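Local atomic coordinates of Hcp protein (Burkholderia pseudomallei K96243, PDB entry 3WX6), a protein that forms hexameric rings that probably stack into the tube of the type VI secretion system. Residues Lys8-Thr13 against Met81-Glu86; Asn37-Pro42 against Phe146-Tyr151; Gly77-Met82 against Lys112-His117. All blocks are in the same frame, centred on the assembly; numbering follows the deposited sequence.

Contact 1: Lys8-Thr13 against Met81-Glu86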
ATOM      1  N   LYS A   8       9.343  33.359  -3.716  1.00 27.54           N
ATOM      2  CA  LYS A   8       9.062  34.780  -3.645  1.00 30.65           C
ATOM      3  C   LYS A   8       7.792  34.931  -4.463  1.00 25.40           C
ATOM      4  O   LYS A   8       7.767  34.630  -5.657  1.00 22.36           O
ATOM      5  CB  LYS A   8      10.221  35.624  -4.193  1.00 36.79           C
ATOM      6  CG  LYS A   8      10.169  37.089  -3.776  1.00 41.01           C
ATOM      7  CD  LYS A   8      10.644  38.015  -4.885  1.00 38.80           C
ATOM      8  CE  LYS A   8      10.371  39.475  -4.552  1.00 38.18           C
ATOM      9  NZ  LYS A   8      10.994  39.925  -3.275  1.00 41.66           N
ATOM     10  N   VAL A   9       6.732  35.394  -3.808  1.00 25.08           N
ATOM     11  CA  VAL A   9       5.424  35.429  -4.438  1.00 26.30           C
ATOM     12  C   VAL A   9       4.702  36.758  -4.221  1.00 29.19           C
ATOM     13  O   VAL A   9       4.809  37.379  -3.160  1.00 29.84           O
ATOM     14  CB  VAL A   9       4.551  34.249  -3.933  1.00 33.10           C
ATOM     15  CG1 VAL A   9       4.230  34.407  -2.458  1.00 34.34           C
ATOM     16  CG2 VAL A   9       3.284  34.115  -4.752  1.00 32.60           C
ATOM     17  N   LYS A  10       3.984  37.188  -5.253  1.00 31.93           N
ATOM     18  CA  LYS A  10       3.261  38.450  -5.249  1.00 31.04           C
ATOM     19  C   LYS A  10       1.993  38.261  -6.066  1.00 28.89           C
ATOM     20  O   LYS A  10       2.059  37.807  -7.209  1.00 31.69           O
ATOM     21  CB  LYS A  10       4.113  39.584  -5.823  1.00 31.52           C
ATOM     22  CG  LYS A  10       3.306  40.802  -6.267  1.00 32.61           C
ATOM     23  CD  LYS A  10       3.964  42.088  -5.773  1.00 33.37           C
ATOM     24  CE  LYS A  10       3.458  43.317  -6.520  1.00 32.49           C
ATOM     25  NZ  LYS A  10       4.515  44.363  -6.662  1.00 31.22           N
ATOM     26  N   GLY A  11       0.845  38.598  -5.487  1.00 24.23           N
ATOM     27  CA  GLY A  11      -0.411  38.494  -6.204  1.00 19.63           C
ATOM     28  C   GLY A  11      -0.755  39.694  -7.068  1.00 17.39           C
ATOM     29  O   GLY A  11      -0.216  40.781  -6.871  1.00 16.57           O
ATOM     30  N   LYS A  12      -1.649  39.489  -8.034  1.00 21.15           N
ATOM     31  CA  LYS A  12      -2.184  40.574  -8.855  1.00 22.49           C
ATOM     32  C   LYS A  12      -2.812  41.646  -7.988  1.00 23.20           C
ATOM     33  O   LYS A  12      -2.723  42.836  -8.280  1.00 24.62           O
ATOM     34  CB  LYS A  12      -3.235  40.042  -9.830  1.00 28.38           C
ATOM     35  CG  LYS A  12      -3.090  40.515 -11.260  1.00 32.88           C
ATOM     36  CD  LYS A  12      -1.892  39.872 -11.932  1.00 35.73           C
ATOM     37  CE  LYS A  12      -1.873  40.162 -13.422  1.00 38.79           C
ATOM     38  NZ  LYS A  12      -0.972  39.215 -14.135  1.00 38.69           N
ATOM     39  N   THR A  13      -3.421  41.189  -6.900  1.00 23.99           N
ATOM     40  CA  THR A  13      -4.307  41.990  -6.069  1.00 23.55           C
ATOM     41  C   THR A  13      -3.706  42.189  -4.688  1.00 25.39           C
ATOM     42  O   THR A  13      -3.492  43.320  -4.255  1.00 25.48           O
ATOM     43  CB  THR A  13      -5.695  41.332  -5.932  1.00 25.86           C
ATOM     44  OG1 THR A  13      -6.366  41.337  -7.200  1.00 29.14           O
ATOM     45  CG2 THR A  13      -6.539  42.078  -4.920  1.00 24.91           C
HETATM   46  N   MSE A  81      -4.317  36.120 -10.254  1.00 37.81           N
HETATM   47  CA  MSE A  81      -3.070  35.758 -10.918  1.00 35.75           C
HETATM   48  C   MSE A  81      -1.876  36.131 -10.054  1.00 34.77           C
HETATM   49  O   MSE A  81      -1.839  37.207  -9.454  1.00 38.95           O
HETATM   50  CB  MSE A  81      -2.956  36.444 -12.285  1.00 37.85           C
HETATM   51  CG  MSE A  81      -2.531  35.529 -13.440  1.00 38.56           C
HETATM   52 SE   MSE A  81      -3.933  34.291 -13.989  0.29 78.24          SE
HETATM   53  CE  MSE A  81      -2.986  33.307 -15.378  1.00 35.40           C
HETATM   54  N   MSE A  82      -0.903  35.234  -9.988  1.00 31.83           N
HETATM   55  CA  MSE A  82       0.367  35.550  -9.363  1.00 33.10           C
HETATM   56  C   MSE A  82       1.154  36.458 -10.289  1.00 37.10           C
HETATM   57  O   MSE A  82       1.381  36.114 -11.452  1.00 38.43           O
HETATM   58  CB  MSE A  82       1.157  34.277  -9.071  1.00 36.73           C
HETATM   59  CG  MSE A  82       0.421  33.247  -8.240  1.00 37.21           C
HETATM   60 SE   MSE A  82       0.055  33.823  -6.425  1.00 60.59          SE
HETATM   61  CE  MSE A  82      -1.718  34.566  -6.720  1.00 35.25           C
ATOM     62  N   GLU A  83       1.566  37.615  -9.786  1.00 40.82           N
ATOM     63  CA  GLU A  83       2.314  38.560 -10.606  1.00 43.51           C
ATOM     64  C   GLU A  83       3.787  38.176 -10.700  1.00 41.96           C
ATOM     65  O   GLU A  83       4.397  38.291 -11.762  1.00 38.91           O
ATOM     66  CB  GLU A  83       2.177  39.979 -10.042  1.00 48.02           C
ATOM     67  CG  GLU A  83       2.155  41.081 -11.095  1.00 53.03           C
ATOM     68  CD  GLU A  83       1.972  42.457 -10.478  1.00 59.01           C
ATOM     69  OE1 GLU A  83       2.011  42.548  -9.233  1.00 62.35           O
ATOM     70  OE2 GLU A  83       1.784  43.444 -11.225  1.00 61.33           O
ATOM     71  N   GLU A  84       4.356  37.742  -9.580  1.00 43.17           N
ATOM     72  CA  GLU A  84       5.664  37.094  -9.570  1.00 42.00           C
ATOM     73  C   GLU A  84       5.579  35.718  -8.906  1.00 35.68           C
ATOM     74  O   GLU A  84       4.973  35.564  -7.848  1.00 37.67           O
ATOM     75  CB  GLU A  84       6.716  37.973  -8.881  1.00 46.36           C
ATOM     76  CG  GLU A  84       8.067  37.288  -8.709  1.00 51.22           C
ATOM     77  CD  GLU A  84       9.066  38.126  -7.934  1.00 56.41           C
ATOM     78  OE1 GLU A  84       8.647  39.079  -7.239  1.00 58.69           O
ATOM     79  OE2 GLU A  84      10.277  37.829  -8.026  1.00 57.57           O
ATOM     80  N   PHE A  85       6.184  34.722  -9.541  1.00 26.68           N
ATOM     81  CA  PHE A  85       6.298  33.391  -8.962  1.00 19.39           C
ATOM     82  C   PHE A  85       7.694  32.898  -9.241  1.00 16.99           C
ATOM     83  O   PHE A  85       8.010  32.432 -10.333  1.00 16.60           O
ATOM     84  CB  PHE A  85       5.251  32.440  -9.523  1.00 19.93           C
ATOM     85  CG  PHE A  85       4.975  31.261  -8.639  1.00 19.13           C
ATOM     86  CD1 PHE A  85       5.705  30.088  -8.772  1.00 18.35           C
ATOM     87  CD2 PHE A  85       4.005  31.332  -7.658  1.00 18.69           C
ATOM     88  CE1 PHE A  85       5.451  28.999  -7.956  1.00 17.50           C
ATOM     89  CE2 PHE A  85       3.754  30.254  -6.837  1.00 19.03           C
ATOM     90  CZ  PHE A  85       4.474  29.081  -6.988  1.00 19.12           C
ATOM     91  N   GLU A  86       8.536  33.031  -8.234  1.00 17.20           N
ATOM     92  CA  GLU A  86       9.931  32.726  -8.393  1.00 19.40           C
ATOM     93  C   GLU A  86      10.378  31.815  -7.270  1.00 11.68           C
ATOM     94  O   GLU A  86      10.243  32.136  -6.092  1.00 14.81           O
ATOM     95  CB  GLU A  86      10.717  34.044  -8.445  1.00 23.15           C
ATOM     96  CG  GLU A  86      12.169  33.979  -8.091  1.00 25.37           C
ATOM     97  CD  GLU A  86      12.920  35.223  -8.534  1.00 27.34           C
ATOM     98  OE1 GLU A  86      12.435  35.906  -9.463  1.00 23.58           O
ATOM     99  OE2 GLU A  86      13.993  35.516  -7.967  1.00 32.59           O
TER

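Contact 2: Asn37-Pro42 against Phe146-Tyr151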
ATOM      1  N   ASN A  37       7.683  19.563  -9.171  1.00  7.56           N
ATOM      2  CA  ASN A  37       7.344  20.079 -10.490  1.00 11.57           C
ATOM      3  C   ASN A  37       6.945  18.996 -11.487  1.00 11.07           C
ATOM      4  O   ASN A  37       7.722  18.098 -11.797  1.00 14.50           O
ATOM      5  CB  ASN A  37       8.513  20.891 -11.047  1.00 11.79           C
ATOM      6  CG  ASN A  37       8.145  21.660 -12.300  1.00  7.63           C
ATOM      7  OD1 ASN A  37       7.020  22.146 -12.435  1.00 13.38           O
ATOM      8  ND2 ASN A  37       9.096  21.784 -13.221  1.00  7.57           N
ATOM      9  N   ASP A  38       5.715  19.100 -11.980  1.00 11.87           N
ATOM     10  CA  ASP A  38       5.167  18.162 -12.955  1.00 17.28           C
ATOM     11  C   ASP A  38       4.858  18.869 -14.272  1.00 16.29           C
ATOM     12  O   ASP A  38       4.184  19.896 -14.286  1.00 19.28           O
ATOM     13  CB  ASP A  38       3.900  17.507 -12.390  1.00 23.49           C
ATOM     14  CG  ASP A  38       3.287  16.491 -13.336  1.00 31.33           C
ATOM     15  OD1 ASP A  38       3.841  15.382 -13.472  1.00 37.39           O
ATOM     16  OD2 ASP A  38       2.235  16.789 -13.935  1.00 35.64           O
ATOM     17  N   TYR A  39       5.369  18.323 -15.373  1.00 11.81           N
ATOM     18  CA  TYR A  39       5.075  18.854 -16.703  1.00 11.04           C
ATOM     19  C   TYR A  39       4.812  17.714 -17.684  1.00 13.90           C
ATOM     20  O   TYR A  39       5.568  16.743 -17.726  1.00 12.98           O
ATOM     21  CB  TYR A  39       6.221  19.741 -17.198  1.00  8.64           C
ATOM     22  CG  TYR A  39       5.831  20.676 -18.317  1.00 10.53           C
ATOM     23  CD1 TYR A  39       5.774  20.238 -19.630  1.00  9.60           C
ATOM     24  CD2 TYR A  39       5.513  21.994 -18.057  1.00 15.06           C
ATOM     25  CE1 TYR A  39       5.420  21.091 -20.658  1.00  9.56           C
ATOM     26  CE2 TYR A  39       5.157  22.855 -19.075  1.00 17.42           C
ATOM     27  CZ  TYR A  39       5.115  22.399 -20.371  1.00 14.80           C
ATOM     28  OH  TYR A  39       4.762  23.259 -21.381  1.00 14.31           O
ATOM     29  N   ASP A  40       3.745  17.846 -18.470  1.00 17.57           N
ATOM     30  CA  ASP A  40       3.327  16.785 -19.386  1.00 22.84           C
ATOM     31  C   ASP A  40       3.139  17.272 -20.818  1.00 22.53           C
ATOM     32  O   ASP A  40       2.612  18.358 -21.039  1.00 26.10           O
ATOM     33  CB  ASP A  40       2.024  16.153 -18.893  1.00 27.60           C
ATOM     34  CG  ASP A  40       1.630  14.937 -19.699  1.00 31.01           C
ATOM     35  OD1 ASP A  40       2.154  13.845 -19.407  1.00 34.12           O
ATOM     36  OD2 ASP A  40       0.808  15.071 -20.629  1.00 31.89           O
HETATM   37  N   MSE A  41       3.562  16.457 -21.782  1.00 29.46           N
HETATM   38  CA  MSE A  41       3.364  16.757 -23.198  1.00 30.74           C
HETATM   39  C   MSE A  41       3.006  15.484 -23.965  1.00 28.07           C
HETATM   40  O   MSE A  41       3.762  14.511 -23.946  1.00 26.90           O
HETATM   41  CB  MSE A  41       4.615  17.416 -23.802  1.00 35.78           C
HETATM   42  CG  MSE A  41       4.548  17.612 -25.313  1.00 39.93           C
HETATM   43 SE   MSE A  41       3.456  19.140 -25.856  0.55 30.24          SE
HETATM   44  CE  MSE A  41       4.677  20.565 -25.371  1.00 14.88           C
ATOM     45  N   PRO A  42       1.840  15.491 -24.637  1.00 23.01           N
ATOM     46  CA  PRO A  42       1.391  14.340 -25.431  1.00 20.08           C
ATOM     47  C   PRO A  42       2.314  14.073 -26.615  1.00 23.57           C
ATOM     48  O   PRO A  42       2.808  15.016 -27.237  1.00 28.27           O
ATOM     49  CB  PRO A  42      -0.002  14.763 -25.919  1.00 14.86           C
ATOM     50  CG  PRO A  42      -0.019  16.248 -25.807  1.00 14.90           C
ATOM     51  CD  PRO A  42       0.849  16.579 -24.633  1.00 20.82           C
ATOM     52  N   PHE A 146       0.030  24.788  -8.110  1.00 10.00           N
ATOM     53  CA  PHE A 146      -0.041  25.885  -9.074  1.00 11.87           C
ATOM     54  C   PHE A 146      -0.044  25.384 -10.517  1.00  9.82           C
ATOM     55  O   PHE A 146       0.528  24.342 -10.825  1.00  7.73           O
ATOM     56  CB  PHE A 146       1.129  26.855  -8.873  1.00  5.13           C
ATOM     57  CG  PHE A 146       1.226  27.430  -7.477  1.00 13.69           C
ATOM     58  CD1 PHE A 146       1.864  26.727  -6.458  1.00 12.98           C
ATOM     59  CD2 PHE A 146       0.726  28.694  -7.195  1.00 12.89           C
ATOM     60  CE1 PHE A 146       1.972  27.261  -5.184  1.00 14.27           C
ATOM     61  CE2 PHE A 146       0.826  29.233  -5.918  1.00 13.72           C
ATOM     62  CZ  PHE A 146       1.456  28.517  -4.914  1.00 13.02           C
ATOM     63  N   THR A 147      -0.729  26.109 -11.392  1.00 11.85           N
ATOM     64  CA  THR A 147      -0.674  25.832 -12.821  1.00 16.28           C
ATOM     65  C   THR A 147      -0.004  27.012 -13.518  1.00 18.59           C
ATOM     66  O   THR A 147      -0.252  28.163 -13.163  1.00 20.37           O
ATOM     67  CB  THR A 147      -2.086  25.579 -13.407  1.00 22.68           C
ATOM     68  OG1 THR A 147      -2.632  24.379 -12.842  1.00 26.87           O
ATOM     69  CG2 THR A 147      -2.044  25.437 -14.915  1.00 22.38           C
ATOM     70  N   TYR A 148       0.853  26.727 -14.495  1.00 21.18           N
ATOM     71  CA  TYR A 148       1.605  27.786 -15.168  1.00 21.60           C
ATOM     72  C   TYR A 148       1.668  27.597 -16.680  1.00 26.58           C
ATOM     73  O   TYR A 148       1.320  26.535 -17.198  1.00 26.78           O
ATOM     74  CB  TYR A 148       3.030  27.869 -14.594  1.00 17.23           C
ATOM     75  CG  TYR A 148       3.817  26.568 -14.623  1.00 17.84           C
ATOM     76  CD1 TYR A 148       4.472  26.148 -15.775  1.00 16.53           C
ATOM     77  CD2 TYR A 148       3.909  25.768 -13.493  1.00 19.80           C
ATOM     78  CE1 TYR A 148       5.187  24.975 -15.800  1.00 16.86           C
ATOM     79  CE2 TYR A 148       4.622  24.593 -13.509  1.00 19.78           C
ATOM     80  CZ  TYR A 148       5.257  24.203 -14.665  1.00 23.03           C
ATOM     81  OH  TYR A 148       5.972  23.030 -14.696  1.00 28.75           O
ATOM     82  N   SER A 149       2.100  28.643 -17.378  1.00 30.37           N
ATOM     83  CA  SER A 149       2.337  28.583 -18.815  1.00 32.13           C
ATOM     84  C   SER A 149       3.828  28.641 -19.094  1.00 27.63           C
ATOM     85  O   SER A 149       4.472  27.609 -19.266  1.00 32.00           O
ATOM     86  CB  SER A 149       1.614  29.719 -19.541  1.00 36.93           C
ATOM     87  OG  SER A 149       0.241  29.410 -19.722  1.00 38.79           O
ATOM     88  N   GLY A 150       4.376  29.851 -19.137  1.00 21.90           N
ATOM     89  CA  GLY A 150       5.807  30.016 -19.313  1.00 19.55           C
ATOM     90  C   GLY A 150       6.599  29.596 -18.088  1.00 18.37           C
ATOM     91  O   GLY A 150       6.113  29.696 -16.959  1.00 15.44           O
ATOM     92  N   TYR A 151       7.839  29.168 -18.312  1.00 20.96           N
ATOM     93  CA  TYR A 151       8.710  28.711 -17.232  1.00 23.24           C
ATOM     94  C   TYR A 151      10.186  28.893 -17.578  1.00 22.50           C
ATOM     95  O   TYR A 151      10.555  28.938 -18.748  1.00 19.74           O
ATOM     96  CB  TYR A 151       8.428  27.243 -16.881  1.00 20.38           C
ATOM     97  CG  TYR A 151       8.724  26.243 -17.982  1.00 15.43           C
ATOM     98  CD1 TYR A 151       9.987  25.699 -18.129  1.00 10.94           C
ATOM     99  CD2 TYR A 151       7.726  25.816 -18.845  1.00 15.05           C
ATOM    100  CE1 TYR A 151      10.259  24.782 -19.119  1.00 12.64           C
ATOM    101  CE2 TYR A 151       7.987  24.895 -19.839  1.00 14.48           C
ATOM    102  CZ  TYR A 151       9.256  24.381 -19.971  1.00 13.14           C
ATOM    103  OH  TYR A 151       9.534  23.463 -20.959  1.00 11.02           O
TER

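Contact 3: Gly77-Met82 against Lys112-His117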
ATOM      1  N   GLY A  77      -9.642  30.978  -4.574  1.00 32.98           N
ATOM      2  CA  GLY A  77     -11.071  31.153  -4.769  1.00 30.18           C
ATOM      3  C   GLY A  77     -11.435  32.303  -5.690  1.00 28.95           C
ATOM      4  O   GLY A  77     -12.459  32.250  -6.373  1.00 29.88           O
ATOM      5  N   LYS A  78     -10.597  33.337  -5.718  1.00 26.04           N
ATOM      6  CA  LYS A  78     -10.856  34.507  -6.555  1.00 22.09           C
ATOM      7  C   LYS A  78     -10.188  34.444  -7.930  1.00 23.55           C
ATOM      8  O   LYS A  78     -10.332  35.376  -8.725  1.00 23.42           O
ATOM      9  CB  LYS A  78     -10.421  35.792  -5.848  1.00 20.08           C
ATOM     10  CG  LYS A  78     -11.298  36.210  -4.669  1.00 19.45           C
ATOM     11  CD  LYS A  78     -11.048  37.674  -4.294  1.00 23.27           C
ATOM     12  CE  LYS A  78     -11.974  38.145  -3.179  1.00 29.91           C
ATOM     13  NZ  LYS A  78     -13.379  38.337  -3.634  1.00 31.79           N
ATOM     14  N   ARG A  79      -9.474  33.354  -8.208  1.00 21.93           N
ATOM     15  CA  ARG A  79      -8.748  33.196  -9.466  1.00 17.34           C
ATOM     16  C   ARG A  79      -7.769  34.356  -9.675  1.00 19.89           C
ATOM     17  O   ARG A  79      -7.620  34.860 -10.791  1.00 17.27           O
ATOM     18  CB  ARG A  79      -9.726  33.099 -10.646  1.00 16.90           C
ATOM     19  CG  ARG A  79     -10.457  31.762 -10.752  1.00 19.70           C
ATOM     20  CD  ARG A  79     -11.308  31.652 -12.021  1.00 22.24           C
ATOM     21  NE  ARG A  79     -10.488  31.515 -13.221  1.00 21.85           N
ATOM     22  CZ  ARG A  79      -9.981  30.360 -13.652  1.00 25.04           C
ATOM     23  NH1 ARG A  79     -10.208  29.239 -12.979  1.00 25.15           N
ATOM     24  NH2 ARG A  79      -9.245  30.325 -14.755  1.00 24.66           N
ATOM     25  N   GLU A  80      -7.113  34.775  -8.595  1.00 25.89           N
ATOM     26  CA  GLU A  80      -6.113  35.845  -8.635  1.00 29.84           C
ATOM     27  C   GLU A  80      -4.812  35.369  -9.274  1.00 38.93           C
ATOM     28  O   GLU A  80      -4.261  34.338  -8.878  1.00 45.19           O
ATOM     29  CB  GLU A  80      -5.831  36.367  -7.215  1.00 26.45           C
ATOM     30  CG  GLU A  80      -4.716  37.407  -7.108  1.00 26.08           C
ATOM     31  CD  GLU A  80      -4.343  37.726  -5.662  1.00 25.87           C
ATOM     32  OE1 GLU A  80      -3.441  38.563  -5.444  1.00 28.83           O
ATOM     33  OE2 GLU A  80      -5.016  37.221  -4.738  1.00 21.67           O
HETATM   34  N   MSE A  81      -4.317  36.120 -10.254  1.00 37.81           N
HETATM   35  CA  MSE A  81      -3.070  35.758 -10.918  1.00 35.75           C
HETATM   36  C   MSE A  81      -1.876  36.131 -10.054  1.00 34.77           C
HETATM   37  O   MSE A  81      -1.839  37.207  -9.454  1.00 38.95           O
HETATM   38  CB  MSE A  81      -2.956  36.444 -12.285  1.00 37.85           C
HETATM   39  CG  MSE A  81      -2.531  35.529 -13.440  1.00 38.56           C
HETATM   40 SE   MSE A  81      -3.933  34.291 -13.989  0.29 78.24          SE
HETATM   41  CE  MSE A  81      -2.986  33.307 -15.378  1.00 35.40           C
HETATM   42  N   MSE A  82      -0.903  35.234  -9.988  1.00 31.83           N
HETATM   43  CA  MSE A  82       0.367  35.550  -9.363  1.00 33.10           C
HETATM   44  C   MSE A  82       1.154  36.458 -10.289  1.00 37.10           C
HETATM   45  O   MSE A  82       1.381  36.114 -11.452  1.00 38.43           O
HETATM   46  CB  MSE A  82       1.157  34.277  -9.071  1.00 36.73           C
HETATM   47  CG  MSE A  82       0.421  33.247  -8.240  1.00 37.21           C
HETATM   48 SE   MSE A  82       0.055  33.823  -6.425  1.00 60.59          SE
HETATM   49  CE  MSE A  82      -1.718  34.566  -6.720  1.00 35.25           C
ATOM     50  N   LYS A 112       2.058  33.418 -15.786  1.00 28.32           N
ATOM     51  CA  LYS A 112       0.633  33.123 -15.797  1.00 30.25           C
ATOM     52  C   LYS A 112       0.301  32.087 -14.735  1.00 30.65           C
ATOM     53  O   LYS A 112      -0.336  31.073 -15.019  1.00 34.03           O
ATOM     54  CB  LYS A 112       0.203  32.629 -17.180  1.00 31.55           C
ATOM     55  CG  LYS A 112       0.321  33.682 -18.274  1.00 34.38           C
ATOM     56  CD  LYS A 112      -0.264  33.172 -19.574  1.00 39.61           C
ATOM     57  CE  LYS A 112      -0.045  34.157 -20.705  1.00 44.93           C
ATOM     58  NZ  LYS A 112      -0.323  33.528 -22.027  1.00 47.31           N
ATOM     59  N   VAL A 113       0.751  32.338 -13.511  1.00 27.94           N
ATOM     60  CA  VAL A 113       0.549  31.380 -12.432  1.00 24.92           C
ATOM     61  C   VAL A 113      -0.836  31.517 -11.830  1.00 20.19           C
ATOM     62  O   VAL A 113      -1.269  32.604 -11.463  1.00 19.00           O
ATOM     63  CB  VAL A 113       1.599  31.540 -11.322  1.00 25.20           C
ATOM     64  CG1 VAL A 113       1.377  30.518 -10.226  1.00 24.48           C
ATOM     65  CG2 VAL A 113       2.977  31.379 -11.907  1.00 26.32           C
ATOM     66  N   LEU A 114      -1.532  30.390 -11.757  1.00 21.04           N
ATOM     67  CA  LEU A 114      -2.868  30.322 -11.190  1.00 27.17           C
ATOM     68  C   LEU A 114      -2.915  29.182 -10.201  1.00 30.91           C
ATOM     69  O   LEU A 114      -2.509  28.061 -10.516  1.00 33.13           O
ATOM     70  CB  LEU A 114      -3.930  30.115 -12.277  1.00 27.72           C
ATOM     71  CG  LEU A 114      -5.400  30.330 -11.884  1.00 25.89           C
ATOM     72  CD1 LEU A 114      -5.730  31.792 -11.635  1.00 26.59           C
ATOM     73  CD2 LEU A 114      -6.333  29.739 -12.936  1.00 25.71           C
ATOM     74  N   ILE A 115      -3.435  29.460  -9.012  1.00 26.92           N
ATOM     75  CA  ILE A 115      -3.579  28.418  -8.012  1.00 24.72           C
ATOM     76  C   ILE A 115      -4.764  27.565  -8.423  1.00 22.79           C
ATOM     77  O   ILE A 115      -5.851  28.085  -8.684  1.00 27.29           O
ATOM     78  CB  ILE A 115      -3.778  29.003  -6.594  1.00 24.75           C
ATOM     79  CG1 ILE A 115      -2.685  30.033  -6.293  1.00 23.73           C
ATOM     80  CG2 ILE A 115      -3.734  27.908  -5.551  1.00 23.68           C
ATOM     81  CD1 ILE A 115      -2.756  30.626  -4.898  1.00 22.27           C
ATOM     82  N   THR A 116      -4.553  26.256  -8.507  1.00 22.05           N
ATOM     83  CA  THR A 116      -5.597  25.369  -8.999  1.00 24.57           C
ATOM     84  C   THR A 116      -6.093  24.404  -7.937  1.00 28.09           C
ATOM     85  O   THR A 116      -7.195  23.872  -8.054  1.00 28.71           O
ATOM     86  CB  THR A 116      -5.118  24.561 -10.214  1.00 25.33           C
ATOM     87  OG1 THR A 116      -3.776  24.100 -10.000  1.00 25.84           O
ATOM     88  CG2 THR A 116      -5.173  25.431 -11.470  1.00 26.07           C
ATOM     89  N   HIS A 117      -5.288  24.171  -6.905  1.00 31.06           N
ATOM     90  CA  HIS A 117      -5.704  23.261  -5.846  1.00 28.99           C
ATOM     91  C   HIS A 117      -4.987  23.515  -4.520  1.00 29.21           C
ATOM     92  O   HIS A 117      -3.862  24.009  -4.496  1.00 27.24           O
ATOM     93  CB  HIS A 117      -5.475  21.819  -6.276  1.00 24.70           C
ATOM     94  CG  HIS A 117      -6.349  20.836  -5.556  1.00 27.37           C
ATOM     95  ND1 HIS A 117      -7.609  20.518  -5.993  1.00 29.63           N
ATOM     96  CD2 HIS A 117      -6.135  20.118  -4.430  1.00 30.30           C
ATOM     97  CE1 HIS A 117      -8.145  19.628  -5.168  1.00 29.42           C
ATOM     98  NE2 HIS A 117      -7.273  19.372  -4.214  1.00 29.11           N
TER

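Contact 1: Lys8-Thr13 against Met81-Glu86
Lys8 lays the methylenes of its side chain against the carboxylate of Glu84. Its CD sits 3.4 Å from CD of Glu84, and the two side chains pass each other at a slant. Bends at chi2 and at chi4 (57°) lay CD and CE, rather than the amine, against the carboxylate. NZ of Lys8 stays 4.7 Å from OE1 of Glu84, too far for a salt bridge. Lys10 runs alongside Glu83, both pointing the same way, and its NZ is 4.0 Å from OE1 of Glu83, again beyond a salt bridge. Lys12 lies beside selenomethionine Met81, its CD packed on the Met81 CB at 3.6 Å. On the face of Val9 and Phe85, away from Lys8, Lys10 and Glu84, the packing is apolar. CG2 of Val9 meets SE of selenomethionine Met82 at 3.6 Å and CD2 of Phe85 at 4.1 Å. Chi1 of Val9 (66°) puts CG2 anti to the backbone N, within reach of that SE.

The backbones form an antiparallel ladder. Lys8 and Glu86 exchange two hydrogen bonds, and Lys10 N donates to Glu84 O. Lys10 O accepts Glu83 N at 2.6 Å and, weakly, Glu84 N. Glu83 and Glu84 thus both face Lys10, which is a classic beta bulge. The chain turns a corner at Glu83. Beyond the bulge, Lys12 N bonds to Met81 O at 2.7 Å.

The Glu86 carboxylate has its partner outside the pair: OE2 accepts from the backbone N of Leu105. Strand 8-11 is an outermost strand of its sheet within the chain, and strand 108-110 follows on the other side of strand 82-87. Helix 69-78 lies over the apolar face, with Phe72 against Val9 and Ala75 against Met82, while Phe85 reaches Ile59 and Leu61 of strand 56-63.

Contact 2: Asn37-Pro42 against Phe146-Tyr151
Tyr148 (chi1 55°) and Tyr151 (chi1 64°) both hold CG between the backbone N and the carbonyl carbon, and this swings their rings to Asn37 and Tyr39. The hydroxyl of Tyr148 donates a hydrogen bond to OD1 of Asn37 at 2.6 Å. It uses a lone pair of OD1 and lies in the carbonyl plane. CE1 of Tyr148 lies at the edge of the Tyr39 ring, in its plane, 3.8 Å from CD2 of Tyr39. Tyr151 turns an edge to the face of Tyr39 in an offset edge-to-face pair. The centroids are 5.2 Å apart and the planes stand at 61°.

Strands 36-40 and 142-148 belong to one antiparallel sheet, but they are not neighbours. Strand 56-63 runs between them, and the strand axes are 9.4 Å apart at closest. Tyr148 and Asn37 reach over the middle strand, while Tyr151, at the start of strand 151-153, comes from the second sheet.

Strand 36-40 is an outermost strand of its sheet within the chain. It pairs antiparallel with a strand of a neighbouring subunit, so the sheet continues across the interface. ND2 of Asn37 bonds to Gln120 of that subunit, and the Tyr151 hydroxyl to O of its Leu73.

Contact 3: Gly77-Met82 against Lys112-His117
The turn that leads from helix 69-78 into strand 82-87 packs here on the start of strand 114-120. Arg79 is the first residue to leave helical backbone angles, with positive phi. Leu114 sends both methyls to this turn, its CG lying anti to the backbone N (chi1 -167°). CD2 of Leu114 lies over one face of the Arg79 guanidinium, 3.5 Å from NH2. CD1 of Leu114 touches the Arg79 carbonyl O at 3.7 Å and SE of selenomethionine Met81 at 3.9 Å. The tip of Met81 goes on to Lys112, with CE 3.7 Å from the Lys112 CB. One hydrogen bond joins the backbones, from Met82 N to Val113 O at 3.0 Å. It is nearly straight (171°), though the donor is tilted 21° from the carbonyl plane. Beside it, CG of Met82 rests on CG1 of Val113 at 3.5 Å.

The same guanidinium of Arg79 bonds through NH1 to O of Pro42 and through NH2 to O of Ala43 of a neighbouring subunit. Ile115 packs on Ala75 and Leu76 of helix 69-78 and on Phe146 of strand 142-148, and Val113 also packs on Phe146.

Contacts 1 and 3 share Met81 and Met82, with centres about 9 Å apart. The centre of contact 2 lies about 17 Å from that of contact 1 and about 14 Å from that of contact 3. Contact 1 belongs to the sheet with strands 8-11 and 82-87. Contact 2 lies mainly on the other sheet, but its Tyr151 starts a strand of the first. Contact 3 ties the helix exit to a strand of that second sheet. Phe146 touches Phe85, Val113 and Ile115, linking all three. Along the chain, contact 3 nests inside the loop closed by contact 2, while the segments of contacts 1 and 2 alternate. Contacts 2 and 3 both reach subunit interfaces, consistent with the hexameric ring.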